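Molybdopterin biosynthesis moeA protein (Pyrococcus horikoshii, PDB 1WU2) probably acts in a late step of molybdenum cofactor biosynthesis, where MoeA proteins are thought to insert molybdenum into molybdopterin. Local coordinates at residues A[187-192]-A[208-213]; A[215-220]-A[225-230]; A[221-226]-A[305-310]. All blocks are in the same frame, centred on the assembly; numbering follows the deposited sequence.

In the fold
All three interactions lie in the probable molybdopterin-binding domain and share helix 212-222, which they use in turn from its N-terminal end to the residues beyond its C-terminus. Interactions 1 and 2 have centres 13 Å apart and are stitched together by the neighbouring strands 184-190 and 226-233: Ile-187 N lies 3.1 Å from Ile-228 O, and Ser-213 packs on Leu-229. Interactions 2 and 3 are 9 Å apart between centres, with Phe-307 touching Leu-216 and Leu-219. Interactions 1 and 3 have centres 17 Å apart and do not touch. Interactions 1 and 2 both touch the second subunit.

Interaction 1 of 3, residues A[187-192]-A[208-213]; sequences IIITGS and IVETNS
Ile-187, on strand 184-190, meets the start of helix 212-222 through Ser-213. Its CG2 branch lies 4.2 Å from Ser-213 OG, and a water links the same two residues, lying 3.0 Å from Ser-213 OG and donating a weak bond to the carbonyl oxygen of Ile-187. Two residues further on, Ile-189 gives the largest share of the contact. With chi1 at -76°, its CG1 stands beside the backbone N and its CG2 beside the carbonyl carbon, and the two branches press against one side of the end of Glu-210, which approaches from the opposite direction. CG1 comes within 3.2 Å of Glu-210 OE2, a tight approach, while CG2 rests 3.8 Å from Glu-210 CG. Beyond CG1, the CD1 methyl of Ile-189 reaches past the carboxylate to Ser-213 CB at 4.0 Å. After Ile-189 the chain draws away from the helix and leaves the strand at Gly-191.

Glu-210 is held in place from its own side. Its chain bends at chi2 (-73°) and turns the carboxylate toward the start of the helix, where the syn lone pair of OE2 accepts the backbone N-H of Ser-213 at 3.0 Å. The backbone carbonyl of Glu-210 is in turn bonded by Lys-170 of the second subunit. The contact thus sets a carboxylate against hydrocarbon: the branches of Ile-189 pack on the buried group, whose polarity is met by an N-H at the helix N-terminus, which would probably favour a negative charge there.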
loop_
_atom_site.group_PDB
_atom_site.type_symbol
_atom_site.label_atom_id
_atom_site.label_comp_id
_atom_site.label_asym_id
_atom_site.label_seq_id
_atom_site.Cartn_x
_atom_site.Cartn_y
_atom_site.Cartn_z
ATOM N N ILE A 187 9.611 -20.453 6.741
ATOM C CA ILE A 187 10.751 -19.594 7.045
ATOM C C ILE A 187 11.700 -20.336 7.985
ATOM O O ILE A 187 11.376 -20.551 9.154
ATOM C CB ILE A 187 10.278 -18.264 7.690
ATOM C CG1 ILE A 187 9.453 -17.443 6.689
ATOM C CG2 ILE A 187 11.471 -17.449 8.182
ATOM C CD1 ILE A 187 8.819 -16.191 7.275
ATOM N N ILE A 188 12.859 -20.734 7.462
ATOM C CA ILE A 188 13.912 -21.367 8.253
ATOM C C ILE A 188 15.087 -20.414 8.363
ATOM O O ILE A 188 15.649 -20.024 7.352
ATOM C CB ILE A 188 14.420 -22.654 7.570
ATOM C CG1 ILE A 188 13.282 -23.632 7.296
ATOM C CG2 ILE A 188 15.479 -23.322 8.434
ATOM C CD1 ILE A 188 13.679 -24.759 6.351
ATOM N N ILE A 189 15.468 -20.049 9.581
ATOM C CA ILE A 189 16.685 -19.273 9.795
ATOM C C ILE A 189 17.807 -20.252 10.143
ATOM O O ILE A 189 17.564 -21.269 10.787
ATOM C CB ILE A 189 16.484 -18.210 10.908
ATOM C CG1 ILE A 189 15.670 -16.999 10.418
ATOM C CG2 ILE A 189 17.818 -17.672 11.382
ATOM C CD1 ILE A 189 14.546 -17.281 9.454
ATOM N N THR A 190 19.028 -19.957 9.697
ATOM C CA THR A 190 20.188 -20.820 9.944
ATOM C C THR A 190 21.377 -19.994 10.431
ATOM O O THR A 190 21.608 -18.887 9.944
ATOM C CB THR A 190 20.549 -21.615 8.652
ATOM O OG1 THR A 190 19.955 -22.921 8.693
ATOM C CG2 THR A 190 22.044 -21.908 8.536
ATOM N N GLY A 191 22.129 -20.547 11.384
ATOM C CA GLY A 191 23.301 -19.887 11.941
ATOM C C GLY A 191 23.443 -20.091 13.440
ATOM O O GLY A 191 22.551 -19.719 14.202
ATOM N N SER A 192 24.569 -20.677 13.855
ATOM C CA SER A 192 24.877 -20.896 15.275
ATOM C C SER A 192 25.232 -19.577 15.956
ATOM O O SER A 192 25.086 -19.422 17.168
ATOM C CB SER A 192 26.045 -21.874 15.435
ATOM O OG SER A 192 25.992 -22.914 14.477
ATOM N N ILE A 208 25.083 -12.397 17.172
ATOM C CA ILE A 208 24.306 -11.268 16.663
ATOM C C ILE A 208 22.811 -11.582 16.727
ATOM O O ILE A 208 22.399 -12.730 16.565
ATOM C CB ILE A 208 24.750 -10.900 15.221
ATOM C CG1 ILE A 208 24.228 -11.922 14.200
ATOM C CG2 ILE A 208 26.275 -10.781 15.159
ATOM C CD1 ILE A 208 24.831 -11.794 12.810
ATOM N N VAL A 209 22.006 -10.550 16.962
ATOM C CA VAL A 209 20.567 -10.712 17.134
ATOM C C VAL A 209 19.900 -11.073 15.809
ATOM O O VAL A 209 20.214 -10.500 14.765
ATOM C CB VAL A 209 19.918 -9.439 17.730
ATOM C CG1 VAL A 209 18.392 -9.525 17.702
ATOM C CG2 VAL A 209 20.408 -9.221 19.154
ATOM N N GLU A 210 18.972 -12.020 15.875
ATOM C CA GLU A 210 18.264 -12.509 14.705
ATOM C C GLU A 210 17.182 -11.502 14.340
ATOM O O GLU A 210 16.450 -11.020 15.207
ATOM C CB GLU A 210 17.652 -13.881 14.992
ATOM C CG GLU A 210 17.391 -14.718 13.752
ATOM C CD GLU A 210 16.215 -14.215 12.940
ATOM O OE1 GLU A 210 15.187 -13.847 13.541
ATOM O OE2 GLU A 210 16.322 -14.183 11.698
ATOM N N THR A 211 17.082 -11.203 13.051
ATOM C CA THR A 211 16.253 -10.106 12.565
ATOM C C THR A 211 15.445 -10.451 11.302
ATOM O O THR A 211 14.352 -9.923 11.104
ATOM C CB THR A 211 17.175 -8.872 12.344
ATOM O OG1 THR A 211 17.218 -8.088 13.546
ATOM C CG2 THR A 211 16.632 -7.914 11.309
ATOM N N ASN A 212 15.974 -11.334 10.462
ATOM C CA ASN A 212 15.333 -11.675 9.195
ATOM C C ASN A 212 14.017 -12.426 9.321
ATOM O O ASN A 212 13.196 -12.379 8.410
ATOM C CB ASN A 212 16.280 -12.497 8.323
ATOM C CG ASN A 212 17.449 -11.685 7.818
ATOM O OD1 ASN A 212 17.422 -10.450 7.832
ATOM N ND2 ASN A 212 18.489 -12.371 7.374
ATOM N N SER A 213 13.819 -13.117 10.438
ATOM C CA SER A 213 12.610 -13.904 10.626
ATOM C C SER A 213 11.396 -12.990 10.688
ATOM O O SER A 213 10.468 -13.131 9.897
ATOM C CB SER A 213 12.687 -14.742 11.899
ATOM O OG SER A 213 11.545 -15.572 11.994
HETATM O O HOH W 1 11.266 -18.571 12.032
#

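Interaction 2 of 3, residues A[215-220]-A[225-230]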
loop_
_atom_site.group_PDB
_atom_site.type_symbol
_atom_site.label_atom_id
_atom_site.label_comp_id
_atom_site.label_asym_id
_atom_site.label_seq_id
_atom_site.Cartn_x
_atom_site.Cartn_y
_atom_site.Cartn_z
HETATM N N MSE A 215 11.201 -9.856 9.907
HETATM C CA MSE A 215 11.094 -9.011 8.718
HETATM C C MSE A 215 10.418 -9.760 7.580
HETATM O O MSE A 215 9.578 -9.203 6.882
HETATM C CB MSE A 215 12.457 -8.502 8.251
HETATM C CG MSE A 215 12.345 -7.519 7.086
HETATM SE SE MSE A 215 14.043 -6.815 6.485
HETATM C CE MSE A 215 14.745 -8.415 5.644
ATOM N N LEU A 216 10.794 -11.019 7.397
ATOM C CA LEU A 216 10.188 -11.855 6.367
ATOM C C LEU A 216 8.732 -12.197 6.681
ATOM O O LEU A 216 7.933 -12.348 5.768
ATOM C CB LEU A 216 11.001 -13.136 6.152
ATOM C CG LEU A 216 12.314 -12.961 5.384
ATOM C CD1 LEU A 216 13.143 -14.239 5.465
ATOM C CD2 LEU A 216 12.058 -12.579 3.936
ATOM N N GLN A 217 8.385 -12.310 7.960
ATOM C CA GLN A 217 6.997 -12.561 8.353
ATOM C C GLN A 217 6.110 -11.414 7.871
ATOM O O GLN A 217 5.102 -11.639 7.217
ATOM C CB GLN A 217 6.869 -12.719 9.871
ATOM C CG GLN A 217 7.308 -14.080 10.381
ATOM C CD GLN A 217 7.621 -14.082 11.867
ATOM O OE1 GLN A 217 6.712 -14.028 12.698
ATOM N NE2 GLN A 217 8.903 -14.150 12.205
ATOM N N GLY A 218 6.509 -10.188 8.183
ATOM C CA GLY A 218 5.790 -9.008 7.742
ATOM C C GLY A 218 5.720 -8.858 6.232
ATOM O O GLY A 218 4.693 -8.453 5.704
ATOM N N LEU A 219 6.812 -9.187 5.547
ATOM C CA LEU A 219 6.907 -9.005 4.100
ATOM C C LEU A 219 6.018 -10.004 3.368
ATOM O O LEU A 219 5.397 -9.670 2.355
ATOM C CB LEU A 219 8.359 -9.153 3.630
ATOM C CG LEU A 219 9.305 -7.970 3.885
ATOM C CD1 LEU A 219 10.758 -8.402 3.704
ATOM C CD2 LEU A 219 8.978 -6.805 2.967
ATOM N N VAL A 220 5.958 -11.228 3.895
ATOM C CA VAL A 220 5.109 -12.275 3.341
ATOM C C VAL A 220 3.638 -11.926 3.560
ATOM O O VAL A 220 2.817 -12.135 2.674
ATOM C CB VAL A 220 5.441 -13.659 3.953
ATOM C CG1 VAL A 220 4.359 -14.690 3.627
ATOM C CG2 VAL A 220 6.789 -14.152 3.448
ATOM N N GLY A 225 0.736 -13.772 1.457
ATOM C CA GLY A 225 1.081 -15.058 2.037
ATOM C C GLY A 225 0.841 -15.184 3.532
ATOM O O GLY A 225 0.627 -14.194 4.227
ATOM N N GLU A 226 0.874 -16.427 4.009
ATOM C CA GLU A 226 0.815 -16.754 5.429
ATOM C C GLU A 226 2.172 -17.324 5.838
ATOM O O GLU A 226 2.513 -18.430 5.433
ATOM C CB GLU A 226 -0.277 -17.799 5.675
ATOM C CG GLU A 226 -0.422 -18.255 7.123
ATOM C CD GLU A 226 -1.379 -19.430 7.286
ATOM O OE1 GLU A 226 -1.860 -19.977 6.268
ATOM O OE2 GLU A 226 -1.650 -19.814 8.443
ATOM N N PRO A 227 2.953 -16.587 6.626
ATOM C CA PRO A 227 4.267 -17.077 7.057
ATOM C C PRO A 227 4.143 -18.129 8.156
ATOM O O PRO A 227 3.303 -17.989 9.043
ATOM C CB PRO A 227 4.952 -15.820 7.592
ATOM C CG PRO A 227 3.844 -14.968 8.069
ATOM C CD PRO A 227 2.662 -15.255 7.181
ATOM N N ILE A 228 4.970 -19.167 8.079
ATOM C CA ILE A 228 4.991 -20.229 9.074
ATOM C C ILE A 228 6.424 -20.412 9.566
ATOM O O ILE A 228 7.308 -20.778 8.793
ATOM C CB ILE A 228 4.431 -21.532 8.472
ATOM C CG1 ILE A 228 2.908 -21.431 8.322
ATOM C CG2 ILE A 228 4.772 -22.740 9.346
ATOM C CD1 ILE A 228 2.391 -21.993 7.032
ATOM N N LEU A 229 6.636 -20.161 10.855
ATOM C CA LEU A 229 7.964 -20.188 11.457
ATOM C C LEU A 229 8.372 -21.601 11.843
ATOM O O LEU A 229 7.621 -22.306 12.519
ATOM C CB LEU A 229 7.999 -19.324 12.718
ATOM C CG LEU A 229 7.771 -17.817 12.575
ATOM C CD1 LEU A 229 6.286 -17.471 12.638
ATOM C CD2 LEU A 229 8.547 -17.075 13.660
ATOM N N TYR A 230 9.564 -22.005 11.415
ATOM C CA TYR A 230 10.187 -23.236 11.890
ATOM C C TYR A 230 11.373 -22.933 12.811
ATOM O O TYR A 230 12.036 -23.847 13.299
ATOM C CB TYR A 230 10.606 -24.104 10.706
ATOM C CG TYR A 230 9.422 -24.588 9.903
ATOM C CD1 TYR A 230 8.822 -25.814 10.178
ATOM C CD2 TYR A 230 8.888 -23.810 8.885
ATOM C CE1 TYR A 230 7.726 -26.259 9.450
ATOM C CE2 TYR A 230 7.793 -24.242 8.152
ATOM C CZ TYR A 230 7.212 -25.471 8.441
ATOM O OH TYR A 230 6.127 -25.914 7.717
#
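Gln-217 lies across Pro-227 and Leu-229, its side chain at about a right angle to both. Its CB faces the proline ring at CG, and the next carbon, CG, which stands beside the backbone N at chi1 -78°, settles 4.0 Å from Pro-227 CB. The extended chain then carries the amide onto the isobutyl group of Leu-229. CD lies 3.6 Å from Leu-229 CD2, and the two ends of the amide part company from there: OE1 is 3.5 Å from Leu-229 CD1, whereas NE2 is 3.3 Å from Leu-229 CD2. NE2 also reaches back along the helix in a weak hydrogen bond to Ser-213 O, and Arg-33 of the second subunit packs on both Gln-217 and Leu-229.

One turn later, Val-220 points CG1 at the start of the strand, 4.0 Å from Pro-227 CD and against the backbone of Gly-225. Its carbonyl O receives Gly-225 N at 2.9 Å. This bond, spanning a Phe-224 with left-handed backbone angles, closes the helix end before the chain enters strand 226-233.

The axes of helix segment 215-220 and strand segment 226-230 run nearly antiparallel (156°) and come within 7.4 Å. Since strand 226-233 pairs in parallel with strand 184-190, the helix forms part of a beta-alpha-beta crossover, the building unit of an open alpha/beta domain.

Interaction 3 of 3, residues A[221-226]-A[305-310]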
loop_
_atom_site.group_PDB
_atom_site.type_symbol
_atom_site.label_atom_id
_atom_site.label_comp_id
_atom_site.label_asym_id
_atom_site.label_seq_id
_atom_site.Cartn_x
_atom_site.Cartn_y
_atom_site.Cartn_z
ATOM N N GLU A 221 3.316 -11.389 4.735
ATOM C CA GLU A 221 1.946 -10.979 5.064
ATOM C C GLU A 221 1.527 -9.759 4.241
ATOM O O GLU A 221 0.357 -9.611 3.892
ATOM C CB GLU A 221 1.801 -10.682 6.567
ATOM C CG GLU A 221 1.906 -11.921 7.453
ATOM C CD GLU A 221 2.068 -11.612 8.939
ATOM O OE1 GLU A 221 2.619 -10.544 9.292
ATOM O OE2 GLU A 221 1.645 -12.451 9.768
ATOM N N LYS A 222 2.487 -8.898 3.920
ATOM C CA LYS A 222 2.230 -7.735 3.076
ATOM C C LYS A 222 1.878 -8.178 1.658
ATOM O O LYS A 222 1.051 -7.553 0.998
ATOM C CB LYS A 222 3.451 -6.809 3.054
ATOM C CG LYS A 222 3.275 -5.542 2.214
ATOM C CD LYS A 222 4.565 -4.746 2.131
ATOM C CE LYS A 222 4.382 -3.494 1.288
ATOM N NZ LYS A 222 5.590 -2.625 1.303
ATOM N N PHE A 223 2.499 -9.267 1.210
ATOM C CA PHE A 223 2.328 -9.761 -0.150
ATOM C C PHE A 223 1.656 -11.136 -0.195
ATOM O O PHE A 223 2.235 -12.112 -0.686
ATOM C CB PHE A 223 3.681 -9.787 -0.867
ATOM C CG PHE A 223 4.199 -8.424 -1.215
ATOM C CD1 PHE A 223 3.620 -7.692 -2.242
ATOM C CD2 PHE A 223 5.255 -7.860 -0.509
ATOM C CE1 PHE A 223 4.092 -6.424 -2.566
ATOM C CE2 PHE A 223 5.730 -6.593 -0.830
ATOM C CZ PHE A 223 5.146 -5.877 -1.861
ATOM N N PHE A 224 0.432 -11.189 0.338
ATOM C CA PHE A 224 -0.553 -12.241 0.041
ATOM C C PHE A 224 -0.376 -13.586 0.746
ATOM O O PHE A 224 -1.258 -14.441 0.648
ATOM C CB PHE A 224 -0.650 -12.476 -1.475
ATOM C CG PHE A 224 -0.564 -11.213 -2.287
ATOM C CD1 PHE A 224 -1.439 -10.158 -2.042
ATOM C CD2 PHE A 224 0.407 -11.065 -3.272
ATOM C CE1 PHE A 224 -1.359 -8.984 -2.776
ATOM C CE2 PHE A 224 0.491 -9.891 -4.013
ATOM C CZ PHE A 224 -0.392 -8.848 -3.764
ATOM N N GLY A 225 0.736 -13.772 1.457
ATOM C CA GLY A 225 1.081 -15.058 2.037
ATOM C C GLY A 225 0.841 -15.184 3.532
ATOM O O GLY A 225 0.627 -14.194 4.227
ATOM N N GLU A 226 0.874 -16.427 4.009
ATOM C CA GLU A 226 0.815 -16.754 5.429
ATOM C C GLU A 226 2.172 -17.324 5.838
ATOM O O GLU A 226 2.513 -18.430 5.433
ATOM C CB GLU A 226 -0.277 -17.799 5.675
ATOM C CG GLU A 226 -0.422 -18.255 7.123
ATOM C CD GLU A 226 -1.379 -19.430 7.286
ATOM O OE1 GLU A 226 -1.860 -19.977 6.268
ATOM O OE2 GLU A 226 -1.650 -19.814 8.443
ATOM N N ALA A 305 16.335 -7.069 -0.716
ATOM C CA ALA A 305 16.504 -6.993 -2.165
ATOM C C ALA A 305 16.129 -8.315 -2.835
ATOM O O ALA A 305 15.524 -8.329 -3.906
ATOM C CB ALA A 305 17.931 -6.620 -2.503
ATOM N N GLN A 306 16.482 -9.423 -2.194
ATOM C CA GLN A 306 16.137 -10.745 -2.706
ATOM C C GLN A 306 14.632 -10.997 -2.643
ATOM O O GLN A 306 14.082 -11.680 -3.500
ATOM C CB GLN A 306 16.880 -11.828 -1.931
ATOM C CG GLN A 306 18.342 -11.958 -2.339
ATOM C CD GLN A 306 19.137 -12.851 -1.409
ATOM O OE1 GLN A 306 18.641 -13.269 -0.357
ATOM N NE2 GLN A 306 20.375 -13.149 -1.793
ATOM N N PHE A 307 13.968 -10.438 -1.635
ATOM C CA PHE A 307 12.533 -10.629 -1.485
ATOM C C PHE A 307 11.786 -9.844 -2.557
ATOM O O PHE A 307 10.902 -10.377 -3.216
ATOM C CB PHE A 307 12.049 -10.212 -0.092
ATOM C CG PHE A 307 10.568 -10.379 0.094
ATOM C CD1 PHE A 307 10.046 -11.561 0.590
ATOM C CD2 PHE A 307 9.696 -9.366 -0.272
ATOM C CE1 PHE A 307 8.682 -11.722 0.734
ATOM C CE2 PHE A 307 8.331 -9.520 -0.129
ATOM C CZ PHE A 307 7.821 -10.697 0.373
ATOM N N ASN A 308 12.153 -8.580 -2.732
ATOM C CA ASN A 308 11.506 -7.716 -3.716
ATOM C C ASN A 308 11.750 -8.147 -5.163
ATOM O O ASN A 308 10.866 -8.008 -6.010
ATOM C CB ASN A 308 11.948 -6.264 -3.516
ATOM C CG ASN A 308 11.200 -5.585 -2.391
ATOM O OD1 ASN A 308 10.062 -5.155 -2.567
ATOM N ND2 ASN A 308 11.831 -5.490 -1.223
ATOM N N LEU A 309 12.932 -8.692 -5.433
ATOM C CA LEU A 309 13.321 -9.060 -6.797
ATOM C C LEU A 309 12.870 -10.467 -7.193
ATOM O O LEU A 309 12.784 -10.768 -8.381
ATOM C CB LEU A 309 14.842 -8.931 -6.985
ATOM C CG LEU A 309 15.395 -7.503 -6.965
ATOM C CD1 LEU A 309 16.906 -7.514 -6.890
ATOM C CD2 LEU A 309 14.943 -6.721 -8.186
ATOM N N PHE A 310 12.570 -11.319 -6.212
ATOM C CA PHE A 310 12.209 -12.710 -6.492
ATOM C C PHE A 310 10.917 -13.120 -5.799
ATOM O O PHE A 310 9.912 -13.388 -6.456
ATOM C CB PHE A 310 13.340 -13.653 -6.069
ATOM C CG PHE A 310 14.546 -13.589 -6.959
ATOM C CD1 PHE A 310 15.745 -13.083 -6.493
ATOM C CD2 PHE A 310 14.481 -14.044 -8.268
ATOM C CE1 PHE A 310 16.857 -13.029 -7.317
ATOM C CE2 PHE A 310 15.597 -13.992 -9.096
ATOM C CZ PHE A 310 16.780 -13.485 -8.618
#
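Phe-307 reaches from helix 300-319 toward Phe-223, just beyond the end of helix 212-222, and the two rings make nearly the whole contact. At Phe-307 the CG atom is anti to the backbone N (chi1 179°), which extends the ring from the helix and places its CE2-CZ edge against the other aromatic. Phe-223 CD2 lies at that edge, in the plane of the Phe-307 ring, 3.5 Å from CE2 and 3.9 Å from CZ. Since the ring planes are inclined at 44° with centroids 5.9 Å apart, the pair is neither a stack nor edge-to-face, and it rests on apolar contact of Phe-223 CD2 with the edge of the Phe-307 ring. A face of the Phe-223 ring is covered by its own neighbour: Lys-222 CG stands 4.0 Å above the plane, toward the rim. Next along the second segment, Asn-308 adds a smaller share of buried surface, its ND2 being bonded back to Phe-304 O in the same helix.

The Phe-307 ring also touches Leu-216, Leu-219 and Val-220 of helix 212-222, so it is lodged against the middle and C-terminal part of that helix, while Lys-312 of helix 300-319 meets Phe-223. Helix 300-319 also packs, through Ala-305, Asn-308 and Leu-309, on Phe-345 of strand 343-351.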